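Local coordinates for protein methylmalonyl-CoA carboxyltransferase 12S subunit (Propionibacterium freudenreichii, PDB 1ON3) that catalyses transfer of the carboxyl group of methylmalonyl-CoA to the biotin of the 1.3S subunit and forms the hexameric core of transcarboxylase, at residues L306-G311 with L316-A321; Q41-Q44 with E48-N51; Q125-G130 with V162-V167; Y393-A398 with A417-D422. One frame throughout, in Å; residues are numbered along the deposited sequence.

Interaction 1. Residues L306-G311 with L316-A321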
loop_
_atom_site.group_PDB
_atom_site.type_symbol
_atom_site.label_atom_id
_atom_site.label_comp_id
_atom_site.label_asym_id
_atom_site.label_seq_id
_atom_site.Cartn_x
_atom_site.Cartn_y
_atom_site.Cartn_z
ATOM N N LEU E 306 -1.144 6.732 -37.955
ATOM C CA LEU E 306 -2.584 6.533 -38.040
ATOM C C LEU E 306 -3.193 7.783 -37.426
ATOM O O LEU E 306 -3.122 7.973 -36.214
ATOM C CB LEU E 306 -3.002 5.296 -37.236
ATOM C CG LEU E 306 -4.520 5.120 -37.115
ATOM C CD1 LEU E 306 -5.112 4.833 -38.489
ATOM C CD2 LEU E 306 -4.834 3.996 -36.140
ATOM N N GLU E 307 -3.768 8.648 -38.257
ATOM C CA GLU E 307 -4.339 9.885 -37.747
ATOM C C GLU E 307 -5.685 9.653 -37.058
ATOM O O GLU E 307 -6.538 8.947 -37.589
ATOM C CB GLU E 307 -4.496 10.898 -38.891
ATOM C CG GLU E 307 -4.426 12.337 -38.423
ATOM C CD GLU E 307 -4.522 13.360 -39.547
ATOM O OE1 GLU E 307 -4.183 13.038 -40.714
ATOM O OE2 GLU E 307 -4.927 14.507 -39.252
ATOM N N VAL E 308 -5.845 10.240 -35.871
ATOM C CA VAL E 308 -7.071 10.147 -35.091
ATOM C C VAL E 308 -7.869 11.441 -35.330
ATOM O O VAL E 308 -7.294 12.534 -35.328
ATOM C CB VAL E 308 -6.743 9.987 -33.585
ATOM C CG1 VAL E 308 -8.039 9.941 -32.747
ATOM C CG2 VAL E 308 -5.931 8.698 -33.381
ATOM N N LYS E 309 -9.181 11.308 -35.540
ATOM C CA LYS E 309 -10.056 12.457 -35.818
ATOM C C LYS E 309 -9.469 13.302 -36.958
ATOM O O LYS E 309 -9.440 14.535 -36.892
ATOM C CB LYS E 309 -10.253 13.313 -34.555
ATOM C CG LYS E 309 -11.341 12.728 -33.651
ATOM C CD LYS E 309 -11.600 13.487 -32.358
ATOM C CE LYS E 309 -12.806 12.835 -31.645
ATOM N NZ LYS E 309 -13.136 13.415 -30.317
ATOM N N ALA E 310 -9.018 12.619 -38.008
ATOM C CA ALA E 310 -8.405 13.288 -39.162
ATOM C C ALA E 310 -9.276 14.332 -39.842
ATOM O O ALA E 310 -8.752 15.278 -40.431
ATOM C CB ALA E 310 -7.969 12.260 -40.189
ATOM N N GLY E 311 -10.590 14.149 -39.784
ATOM C CA GLY E 311 -11.494 15.095 -40.415
ATOM C C GLY E 311 -12.143 16.110 -39.498
ATOM O O GLY E 311 -13.011 16.864 -39.934
ATOM N N LEU E 316 -5.444 21.132 -35.964
ATOM C CA LEU E 316 -4.589 20.390 -35.038
ATOM C C LEU E 316 -4.584 18.916 -35.410
ATOM O O LEU E 316 -5.630 18.313 -35.622
ATOM C CB LEU E 316 -5.055 20.535 -33.591
ATOM C CG LEU E 316 -4.075 19.782 -32.671
ATOM C CD1 LEU E 316 -3.561 20.708 -31.609
ATOM C CD2 LEU E 316 -4.724 18.538 -32.081
ATOM N N VAL E 317 -3.396 18.334 -35.480
ATOM C CA VAL E 317 -3.254 16.927 -35.834
ATOM C C VAL E 317 -2.946 16.068 -34.607
ATOM O O VAL E 317 -2.141 16.458 -33.773
ATOM C CB VAL E 317 -2.091 16.737 -36.851
ATOM C CG1 VAL E 317 -1.784 15.267 -37.036
ATOM C CG2 VAL E 317 -2.452 17.372 -38.194
ATOM N N THR E 318 -3.606 14.912 -34.499
ATOM C CA THR E 318 -3.351 13.958 -33.408
ATOM C C THR E 318 -3.193 12.637 -34.151
ATOM O O THR E 318 -4.079 12.242 -34.922
ATOM C CB THR E 318 -4.531 13.839 -32.404
ATOM O OG1 THR E 318 -5.769 13.657 -33.116
ATOM C CG2 THR E 318 -4.599 15.077 -31.508
ATOM N N ALA E 319 -2.068 11.961 -33.942
ATOM C CA ALA E 319 -1.831 10.707 -34.642
ATOM C C ALA E 319 -0.951 9.732 -33.875
ATOM O O ALA E 319 -0.058 10.130 -33.135
ATOM C CB ALA E 319 -1.191 10.995 -36.008
ATOM N N PHE E 320 -1.212 8.447 -34.063
ATOM C CA PHE E 320 -0.389 7.425 -33.440
ATOM C C PHE E 320 0.726 7.099 -34.439
ATOM O O PHE E 320 0.498 7.064 -35.654
ATOM C CB PHE E 320 -1.192 6.149 -33.178
ATOM C CG PHE E 320 -2.097 6.229 -31.987
ATOM C CD1 PHE E 320 -3.470 6.050 -32.126
ATOM C CD2 PHE E 320 -1.578 6.443 -30.715
ATOM C CE1 PHE E 320 -4.315 6.076 -31.001
ATOM C CE2 PHE E 320 -2.406 6.473 -29.594
ATOM C CZ PHE E 320 -3.773 6.289 -29.733
ATOM N N ALA E 321 1.925 6.853 -33.929
ATOM C CA ALA E 321 3.043 6.504 -34.783
ATOM C C ALA E 321 4.031 5.748 -33.939
ATOM O O ALA E 321 3.755 5.418 -32.782
ATOM C CB ALA E 321 3.692 7.753 -35.340
HETATM O O HOH W 1 -5.825 14.523 -36.528
#
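Leu-306 and Phe-320 grip each other through two backbone hydrogen bonds, Leu-306 N to Phe-320 O at 2.8 Å and Phe-320 N to Leu-306 O at 2.9 Å. Val-308 N adds a third to Thr-318 O (2.8 Å). Between these bonds Glu-307 and Ala-319 form a non-hydrogen-bonded pair, their CA atoms 4.1 Å apart. On the face carrying Leu-306 and Phe-320, the CG2 branch of Val-308 leans on the Phe-320 ring, 3.8 Å from its CD1. On the other face the Glu-307 chain leaves with CG anti to the backbone N (chi1 -152°) and stays extended, which lays it across Val-317 at about a right angle, OE2 3.9 Å from CG1 of Val-317. Where direct bonding gives out, a water accepts from Thr-318 N at 3.0 Å and also meets Val-308 O and Glu-307 OE2. The other carboxylate oxygen of Glu-307 makes a salt bridge with Arg-293; an alanine here would probably deprive Arg-293 of this carboxylate partner and leave the water less firmly placed. Farther out, helix 344-359 covers Thr-318 and Phe-320, the ring of Phe-353 meeting that of Phe-320, and helix 241-253 packs on Leu-306. The whole is an antiparallel beta hairpin, strands 305-308 and 316-323, at the margin of the mixed sheet in the C-terminal half of this crotonase-like carboxyltransferase.

Interaction 2. Residues Q41-Q44 with E48-N51; sequences QGKQ and ERLN
Gln-44 lies against Arg-49 by two routes, and this is the tight part of the contact. Its carbonyl O sits over one face of the Arg-49 guanidinium, displaced toward the rim and 3.3 Å from CZ. It makes no hydrogen bond there, because the N-H groups lie in the guanidinium plane and point past it; it accepts one from Gln-38 NE2 instead. The Gln-44 side chain, extended beyond CG, comes across the aliphatic part of the arginine, with NE2 3.5 Å from Arg-49 CG. The two flat groups are turned 35° from each other. Buried Lys-43 adds its CB, 3.5 Å from NH2 of the equally buried Arg-49.

On the looser side, partly exposed Glu-48 touches the backbone of Gln-44, its OE2 3.3 Å from Gln-44 CA. The carboxylate stands nearly perpendicular to the Gln-44 amide, and OE2 takes hydrogen bonds from His-39 NE2 and Thr-45 N beside the start of helix 46-53. The far end of Lys-43 leaves the contact, NZ bonding back to Gln-41 OE1 at 2.9 Å from above the carbonyl plane. Gly-42, with positive phi, is the C-prime residue of the Schellman motif that closes helix 32-40.

Arg-49 forms salt bridges through NE to Asp-241 and NH1 to Asp-138, and NH2 makes a weak bond to Ala-175 O; Gln-44 N also bonds Asp-241. With carboxylates taking in-plane N-H groups, the carbonyl over the face contributes packing and probably a weak electrostatic attraction.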
loop_
_atom_site.group_PDB
_atom_site.type_symbol
_atom_site.label_atom_id
_atom_site.label_comp_id
_atom_site.label_asym_id
_atom_site.label_seq_id
_atom_site.Cartn_x
_atom_site.Cartn_y
_atom_site.Cartn_z
ATOM N N GLN E 41 -27.397 -4.348 -48.182
ATOM C CA GLN E 41 -27.141 -2.989 -47.712
ATOM C C GLN E 41 -25.652 -2.709 -47.574
ATOM O O GLN E 41 -25.253 -1.664 -47.056
ATOM C CB GLN E 41 -27.834 -2.743 -46.368
ATOM C CG GLN E 41 -29.335 -2.917 -46.418
ATOM C CD GLN E 41 -30.001 -2.711 -45.068
ATOM O OE1 GLN E 41 -29.489 -3.141 -44.037
ATOM N NE2 GLN E 41 -31.162 -2.070 -45.073
ATOM N N GLY E 42 -24.840 -3.645 -48.050
ATOM C CA GLY E 42 -23.396 -3.497 -47.990
ATOM C C GLY E 42 -22.777 -3.699 -46.615
ATOM O O GLY E 42 -21.699 -3.165 -46.344
ATOM N N LYS E 43 -23.446 -4.476 -45.762
ATOM C CA LYS E 43 -22.977 -4.748 -44.400
ATOM C C LYS E 43 -22.759 -6.236 -44.182
ATOM O O LYS E 43 -23.485 -7.062 -44.733
ATOM C CB LYS E 43 -24.015 -4.301 -43.364
ATOM C CG LYS E 43 -24.546 -2.899 -43.526
ATOM C CD LYS E 43 -25.781 -2.715 -42.662
ATOM C CE LYS E 43 -26.512 -1.435 -43.026
ATOM N NZ LYS E 43 -27.845 -1.367 -42.367
ATOM N N GLN E 44 -21.764 -6.571 -43.366
ATOM C CA GLN E 44 -21.492 -7.962 -43.028
ATOM C C GLN E 44 -22.423 -8.308 -41.855
ATOM O O GLN E 44 -22.998 -7.419 -41.245
ATOM C CB GLN E 44 -20.029 -8.122 -42.591
ATOM C CG GLN E 44 -19.011 -7.812 -43.689
ATOM C CD GLN E 44 -17.573 -7.826 -43.192
ATOM O OE1 GLN E 44 -16.646 -7.548 -43.949
ATOM N NE2 GLN E 44 -17.383 -8.151 -41.916
ATOM N N GLU E 48 -19.837 -12.630 -39.266
ATOM C CA GLU E 48 -18.810 -12.423 -40.281
ATOM C C GLU E 48 -17.822 -11.376 -39.757
ATOM O O GLU E 48 -16.617 -11.486 -39.962
ATOM C CB GLU E 48 -19.442 -11.937 -41.591
ATOM C CG GLU E 48 -20.173 -13.033 -42.347
ATOM C CD GLU E 48 -21.113 -12.497 -43.416
ATOM O OE1 GLU E 48 -21.651 -13.317 -44.177
ATOM O OE2 GLU E 48 -21.327 -11.270 -43.494
ATOM N N ARG E 49 -18.347 -10.361 -39.079
ATOM C CA ARG E 49 -17.506 -9.294 -38.533
ATOM C C ARG E 49 -16.495 -9.839 -37.528
ATOM O O ARG E 49 -15.310 -9.509 -37.589
ATOM C CB ARG E 49 -18.385 -8.216 -37.881
ATOM C CG ARG E 49 -19.088 -7.330 -38.920
ATOM C CD ARG E 49 -20.248 -6.507 -38.331
ATOM N NE ARG E 49 -20.846 -5.638 -39.348
ATOM C CZ ARG E 49 -22.004 -4.993 -39.216
ATOM N NH1 ARG E 49 -22.715 -5.101 -38.099
ATOM N NH2 ARG E 49 -22.463 -4.252 -40.214
ATOM N N LEU E 50 -16.955 -10.684 -36.612
ATOM C CA LEU E 50 -16.044 -11.256 -35.636
ATOM C C LEU E 50 -15.063 -12.188 -36.335
ATOM O O LEU E 50 -13.877 -12.209 -36.015
ATOM C CB LEU E 50 -16.821 -12.022 -34.564
ATOM C CG LEU E 50 -17.546 -11.133 -33.559
ATOM C CD1 LEU E 50 -18.445 -11.988 -32.658
ATOM C CD2 LEU E 50 -16.508 -10.373 -32.735
ATOM N N ASN E 51 -15.555 -12.944 -37.312
ATOM C CA ASN E 51 -14.693 -13.871 -38.029
ATOM C C ASN E 51 -13.617 -13.134 -38.818
ATOM O O ASN E 51 -12.502 -13.625 -38.953
ATOM C CB ASN E 51 -15.509 -14.751 -38.976
ATOM C CG ASN E 51 -14.689 -15.888 -39.546
ATOM O OD1 ASN E 51 -14.172 -16.728 -38.801
ATOM N ND2 ASN E 51 -14.554 -15.920 -40.866
#

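Interaction 3. Residues Q125-G130 with V162-V167; sequences QALLTG and VKLSGV
All the side-chain contacts between these segments run through Leu-127, which reaches Lys-163, Leu-164 and Val-167 from the last turns of helix 113-129. That helix and helix 147-164 are the connections of two successive beta-alpha-beta crossovers, which link the parallel strands 95-102, 133-139 and 170-175 of the N-terminal half.

Apolar contacts dominate. With CG anti to the backbone N (chi1 -178°), Leu-127 sends its two methyls to different partners. CD1 presses on Val-167 CG1 at 3.5 Å, tighter than usual van der Waals contact. CD2 meets the methylene chain of Lys-163 at about a right angle, 3.6 Å from CE. Leu-164 fills in closer to the helix, CD1 3.9 Å from CB of Leu-127.

One charged pair flanks the apolar contact: the extended Lys-163 chain carries NZ past the leucine to a salt bridge with Glu-124, one turn earlier on the same helix as Leu-127.

Other subunits border both helix ends. Lys-516 of a second subunit bonds the carbonyl oxygens of Lys-163 and Ser-165, and Thr-508 of a third subunit bonds Thr-129 O.

Backbone bonds shape the ends themselves. Gly-130, at positive phi, is the C-prime residue of a Schellman motif closing helix 113-129. Thr-129, just before it, holds Gln-125 O twice, through OG1 at 2.7 Å and N at 3.0 Å, from opposite faces of the carbonyl plane.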
loop_
_atom_site.group_PDB
_atom_site.type_symbol
_atom_site.label_atom_id
_atom_site.label_comp_id
_atom_site.label_asym_id
_atom_site.label_seq_id
_atom_site.Cartn_x
_atom_site.Cartn_y
_atom_site.Cartn_z
ATOM N N GLN E 125 -15.110 -9.744 -18.134
ATOM C CA GLN E 125 -14.062 -10.731 -18.390
ATOM C C GLN E 125 -12.826 -10.048 -18.981
ATOM O O GLN E 125 -11.697 -10.445 -18.692
ATOM C CB GLN E 125 -14.548 -11.828 -19.343
ATOM C CG GLN E 125 -15.807 -12.559 -18.881
ATOM C CD GLN E 125 -15.740 -13.025 -17.439
ATOM O OE1 GLN E 125 -14.951 -13.905 -17.093
ATOM N NE2 GLN E 125 -16.574 -12.432 -16.584
ATOM N N ALA E 126 -13.026 -9.044 -19.830
ATOM C CA ALA E 126 -11.879 -8.325 -20.394
ATOM C C ALA E 126 -11.122 -7.640 -19.254
ATOM O O ALA E 126 -9.892 -7.633 -19.230
ATOM C CB ALA E 126 -12.339 -7.264 -21.424
ATOM N N LEU E 127 -11.870 -7.075 -18.310
ATOM C CA LEU E 127 -11.295 -6.380 -17.155
ATOM C C LEU E 127 -10.545 -7.356 -16.238
ATOM O O LEU E 127 -9.421 -7.101 -15.823
ATOM C CB LEU E 127 -12.414 -5.669 -16.364
ATOM C CG LEU E 127 -11.994 -4.837 -15.141
ATOM C CD1 LEU E 127 -11.100 -3.694 -15.598
ATOM C CD2 LEU E 127 -13.229 -4.269 -14.426
ATOM N N LEU E 128 -11.180 -8.479 -15.932
ATOM C CA LEU E 128 -10.586 -9.501 -15.062
ATOM C C LEU E 128 -9.289 -10.107 -15.610
ATOM O O LEU E 128 -8.383 -10.428 -14.851
ATOM C CB LEU E 128 -11.593 -10.630 -14.845
ATOM C CG LEU E 128 -11.145 -11.741 -13.894
ATOM C CD1 LEU E 128 -11.088 -11.203 -12.468
ATOM C CD2 LEU E 128 -12.127 -12.903 -13.973
ATOM N N THR E 129 -9.218 -10.284 -16.924
ATOM C CA THR E 129 -8.048 -10.882 -17.563
ATOM C C THR E 129 -7.114 -9.842 -18.172
ATOM O O THR E 129 -6.056 -10.179 -18.721
ATOM C CB THR E 129 -8.488 -11.865 -18.660
ATOM O OG1 THR E 129 -9.277 -11.169 -19.632
ATOM C CG2 THR E 129 -9.333 -13.015 -18.047
ATOM N N GLY E 130 -7.513 -8.580 -18.080
ATOM C CA GLY E 130 -6.691 -7.505 -18.617
ATOM C C GLY E 130 -6.546 -7.458 -20.132
ATOM O O GLY E 130 -5.446 -7.229 -20.651
ATOM N N VAL E 162 -17.478 2.761 -18.044
ATOM C CA VAL E 162 -16.733 3.654 -17.171
ATOM C C VAL E 162 -15.797 2.849 -16.272
ATOM O O VAL E 162 -14.668 3.260 -16.009
ATOM C CB VAL E 162 -17.692 4.529 -16.315
ATOM C CG1 VAL E 162 -16.888 5.402 -15.330
ATOM C CG2 VAL E 162 -18.526 5.432 -17.243
ATOM N N LYS E 163 -16.258 1.699 -15.797
ATOM C CA LYS E 163 -15.412 0.871 -14.942
ATOM C C LYS E 163 -14.137 0.458 -15.710
ATOM O O LYS E 163 -13.036 0.528 -15.168
ATOM C CB LYS E 163 -16.194 -0.370 -14.493
ATOM C CG LYS E 163 -15.478 -1.269 -13.499
ATOM C CD LYS E 163 -16.403 -2.438 -13.131
ATOM C CE LYS E 163 -15.789 -3.349 -12.079
ATOM N NZ LYS E 163 -16.612 -4.596 -11.883
ATOM N N LEU E 164 -14.291 0.056 -16.973
ATOM C CA LEU E 164 -13.149 -0.357 -17.798
ATOM C C LEU E 164 -12.307 0.820 -18.299
ATOM O O LEU E 164 -11.164 0.645 -18.717
ATOM C CB LEU E 164 -13.619 -1.155 -19.024
ATOM C CG LEU E 164 -13.794 -2.682 -18.917
ATOM C CD1 LEU E 164 -14.892 -3.037 -17.892
ATOM C CD2 LEU E 164 -14.163 -3.235 -20.296
ATOM N N SER E 165 -12.878 2.018 -18.265
ATOM C CA SER E 165 -12.181 3.182 -18.786
ATOM C C SER E 165 -10.787 3.382 -18.177
ATOM O O SER E 165 -10.641 3.472 -16.966
ATOM C CB SER E 165 -13.050 4.438 -18.591
ATOM O OG SER E 165 -12.548 5.523 -19.361
ATOM N N GLY E 166 -9.762 3.436 -19.026
ATOM C CA GLY E 166 -8.407 3.637 -18.525
ATOM C C GLY E 166 -7.734 2.397 -17.947
ATOM O O GLY E 166 -6.610 2.485 -17.440
ATOM N N VAL E 167 -8.411 1.245 -18.017
ATOM C CA VAL E 167 -7.852 -0.015 -17.506
ATOM C C VAL E 167 -7.543 -0.919 -18.699
ATOM O O VAL E 167 -6.427 -1.419 -18.830
ATOM C CB VAL E 167 -8.825 -0.730 -16.552
ATOM C CG1 VAL E 167 -8.116 -1.946 -15.911
ATOM C CG2 VAL E 167 -9.303 0.244 -15.464
#

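Interaction 4. Residues Y393-A398 with A417-D422; sequences YAYSEA and AMCNRD
Tyr-395 turns CG anti to its carbonyl carbon (chi1 -84°), which swings the ring under Cys-419 CB, and Cys-419 places SG anti to its own backbone N (chi1 -161°), which turns the sulfur along the CG-CD2 side of that ring. CB of Cys-419 stands over the ring centre, 3.6 Å from the centroid and 12° off the normal, a CH-pi contact. SG lies obliquely, 4.2 Å from the centroid of the Tyr-395 ring, as a sulfur-aromatic contact. The carbonyl O of Ala-417 approaches obliquely too, 3.3 Å from Tyr-395 CD1. No hydrogen bond joins the two segments.

The ring's far end is fixed by its OH, bonded to Gln-366 OE1, and helix 344-359 adds Val-354 to the packing around it. With a leucine in its place, Cys-419 is likely to lose the flat face beneath it and Gln-366 its hydroxyl partner. Lys-402 NZ hydrogen-bonds the carbonyl oxygens of Tyr-395 and Ala-398 where helix 384-397 ends.

The buried aromatic thus works in two ways: its face gives the loop after helix 412-416 an apolar seat made mainly of CH-pi, sulfur-aromatic and van der Waals contacts, while its hydroxyl hydrogen-bonds Gln-366 on strand 364-370.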
loop_
_atom_site.group_PDB
_atom_site.type_symbol
_atom_site.label_atom_id
_atom_site.label_comp_id
_atom_site.label_asym_id
_atom_site.label_seq_id
_atom_site.Cartn_x
_atom_site.Cartn_y
_atom_site.Cartn_z
ATOM N N TYR E 393 -4.844 21.060 -18.597
ATOM C CA TYR E 393 -5.143 20.055 -17.596
ATOM C C TYR E 393 -4.562 18.695 -17.980
ATOM O O TYR E 393 -3.830 18.085 -17.189
ATOM C CB TYR E 393 -6.650 19.910 -17.399
ATOM C CG TYR E 393 -6.979 19.012 -16.235
ATOM C CD1 TYR E 393 -7.285 19.539 -14.988
ATOM C CD2 TYR E 393 -6.918 17.624 -16.368
ATOM C CE1 TYR E 393 -7.524 18.710 -13.888
ATOM C CE2 TYR E 393 -7.145 16.789 -15.282
ATOM C CZ TYR E 393 -7.448 17.337 -14.047
ATOM O OH TYR E 393 -7.662 16.498 -12.977
ATOM N N ALA E 394 -4.908 18.221 -19.177
ATOM C CA ALA E 394 -4.449 16.915 -19.641
ATOM C C ALA E 394 -2.934 16.776 -19.616
ATOM O O ALA E 394 -2.407 15.787 -19.110
ATOM C CB ALA E 394 -4.981 16.628 -21.050
ATOM N N TYR E 395 -2.219 17.754 -20.162
ATOM C CA TYR E 395 -0.761 17.666 -20.145
ATOM C C TYR E 395 -0.183 17.748 -18.727
ATOM O O TYR E 395 0.703 16.963 -18.373
ATOM C CB TYR E 395 -0.156 18.759 -21.030
ATOM C CG TYR E 395 -0.091 18.381 -22.492
ATOM C CD1 TYR E 395 -0.703 19.169 -23.458
ATOM C CD2 TYR E 395 0.606 17.245 -22.907
ATOM C CE1 TYR E 395 -0.626 18.844 -24.804
ATOM C CE2 TYR E 395 0.692 16.910 -24.260
ATOM C CZ TYR E 395 0.070 17.717 -25.198
ATOM O OH TYR E 395 0.136 17.402 -26.532
ATOM N N SER E 396 -0.680 18.676 -17.905
ATOM C CA SER E 396 -0.170 18.815 -16.530
ATOM C C SER E 396 -0.399 17.559 -15.682
ATOM O O SER E 396 0.367 17.270 -14.780
ATOM C CB SER E 396 -0.808 20.020 -15.815
ATOM O OG SER E 396 -0.569 21.230 -16.522
ATOM N N GLU E 397 -1.466 16.824 -15.966
ATOM C CA GLU E 397 -1.764 15.607 -15.216
ATOM C C GLU E 397 -0.985 14.409 -15.778
ATOM O O GLU E 397 -0.690 13.454 -15.063
ATOM C CB GLU E 397 -3.262 15.300 -15.293
ATOM C CG GLU E 397 -3.690 14.072 -14.503
ATOM C CD GLU E 397 -3.592 14.267 -12.998
ATOM O OE1 GLU E 397 -3.759 13.275 -12.261
ATOM O OE2 GLU E 397 -3.355 15.409 -12.547
ATOM N N ALA E 398 -0.674 14.455 -17.064
ATOM C CA ALA E 398 0.013 13.332 -17.693
ATOM C C ALA E 398 1.372 13.026 -17.077
ATOM O O ALA E 398 2.138 13.940 -16.750
ATOM C CB ALA E 398 0.150 13.576 -19.205
ATOM N N ALA E 417 -0.114 25.441 -23.754
ATOM C CA ALA E 417 -1.108 24.394 -23.996
ATOM C C ALA E 417 -0.529 23.242 -24.809
ATOM O O ALA E 417 -1.090 22.145 -24.814
ATOM C CB ALA E 417 -2.308 24.978 -24.709
ATOM N N MET E 418 0.582 23.497 -25.500
ATOM C CA MET E 418 1.236 22.469 -26.295
ATOM C C MET E 418 2.365 21.793 -25.516
ATOM O O MET E 418 3.309 21.253 -26.098
ATOM C CB MET E 418 1.772 23.047 -27.601
ATOM C CG MET E 418 0.689 23.465 -28.592
ATOM S SD MET E 418 -0.298 22.070 -29.182
ATOM C CE MET E 418 0.916 21.200 -30.181
ATOM N N CYS E 419 2.252 21.858 -24.193
ATOM C CA CYS E 419 3.178 21.219 -23.267
ATOM C C CYS E 419 4.638 21.672 -23.287
ATOM O O CYS E 419 5.483 21.022 -23.904
ATOM C CB CYS E 419 3.128 19.701 -23.467
ATOM S SG CYS E 419 3.777 18.759 -22.078
ATOM N N ASN E 420 4.941 22.771 -22.595
ATOM C CA ASN E 420 6.322 23.245 -22.526
ATOM C C ASN E 420 6.933 22.633 -21.259
ATOM O O ASN E 420 6.299 21.794 -20.608
ATOM C CB ASN E 420 6.352 24.781 -22.484
ATOM C CG ASN E 420 6.115 25.335 -21.096
ATOM O OD1 ASN E 420 5.284 24.825 -20.343
ATOM N ND2 ASN E 420 6.845 26.397 -20.753
ATOM N N ARG E 421 8.153 23.034 -20.897
ATOM C CA ARG E 421 8.803 22.480 -19.710
ATOM C C ARG E 421 7.980 22.645 -18.438
ATOM O O ARG E 421 7.955 21.769 -17.572
ATOM C CB ARG E 421 10.158 23.156 -19.494
ATOM C CG ARG E 421 10.829 22.769 -18.199
ATOM C CD ARG E 421 11.883 21.726 -18.448
ATOM N NE ARG E 421 12.911 22.255 -19.336
ATOM C CZ ARG E 421 13.716 21.494 -20.067
ATOM N NH1 ARG E 421 13.607 20.169 -20.010
ATOM N NH2 ARG E 421 14.619 22.058 -20.864
ATOM N N ASP E 422 7.322 23.792 -18.319
ATOM C CA ASP E 422 6.535 24.083 -17.139
ATOM C C ASP E 422 5.343 23.156 -16.952
ATOM O O ASP E 422 4.879 22.976 -15.826
ATOM C CB ASP E 422 6.129 25.555 -17.158
ATOM C CG ASP E 422 7.352 26.477 -17.159
ATOM O OD1 ASP E 422 8.152 26.366 -16.210
ATOM O OD2 ASP E 422 7.521 27.280 -18.106
#

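Interactions 2 and 3 belong to the N-terminal half of the chain, interactions 1 and 4 to the C-terminal half of this duplicated fold. Each half has its own methylmalonyl-CoA: the Lys-43 side chain of interaction 2 lies about 6 Å from one, and that of Ala-417 in interaction 4 about 9 Å from another. The centres of interactions 2 and 4 are 42 Å apart, on opposite sides of the chain's centre. Interactions 1 and 4 touch, Leu-316 CD1 meeting Met-418 SD at 4.3 Å. Interaction 3 stays about 12 Å from interaction 4 between nearest atoms, but both border a second subunit: Ser-165 packs on Tyr-393 of that subunit, and Tyr-393 on its Ser-165.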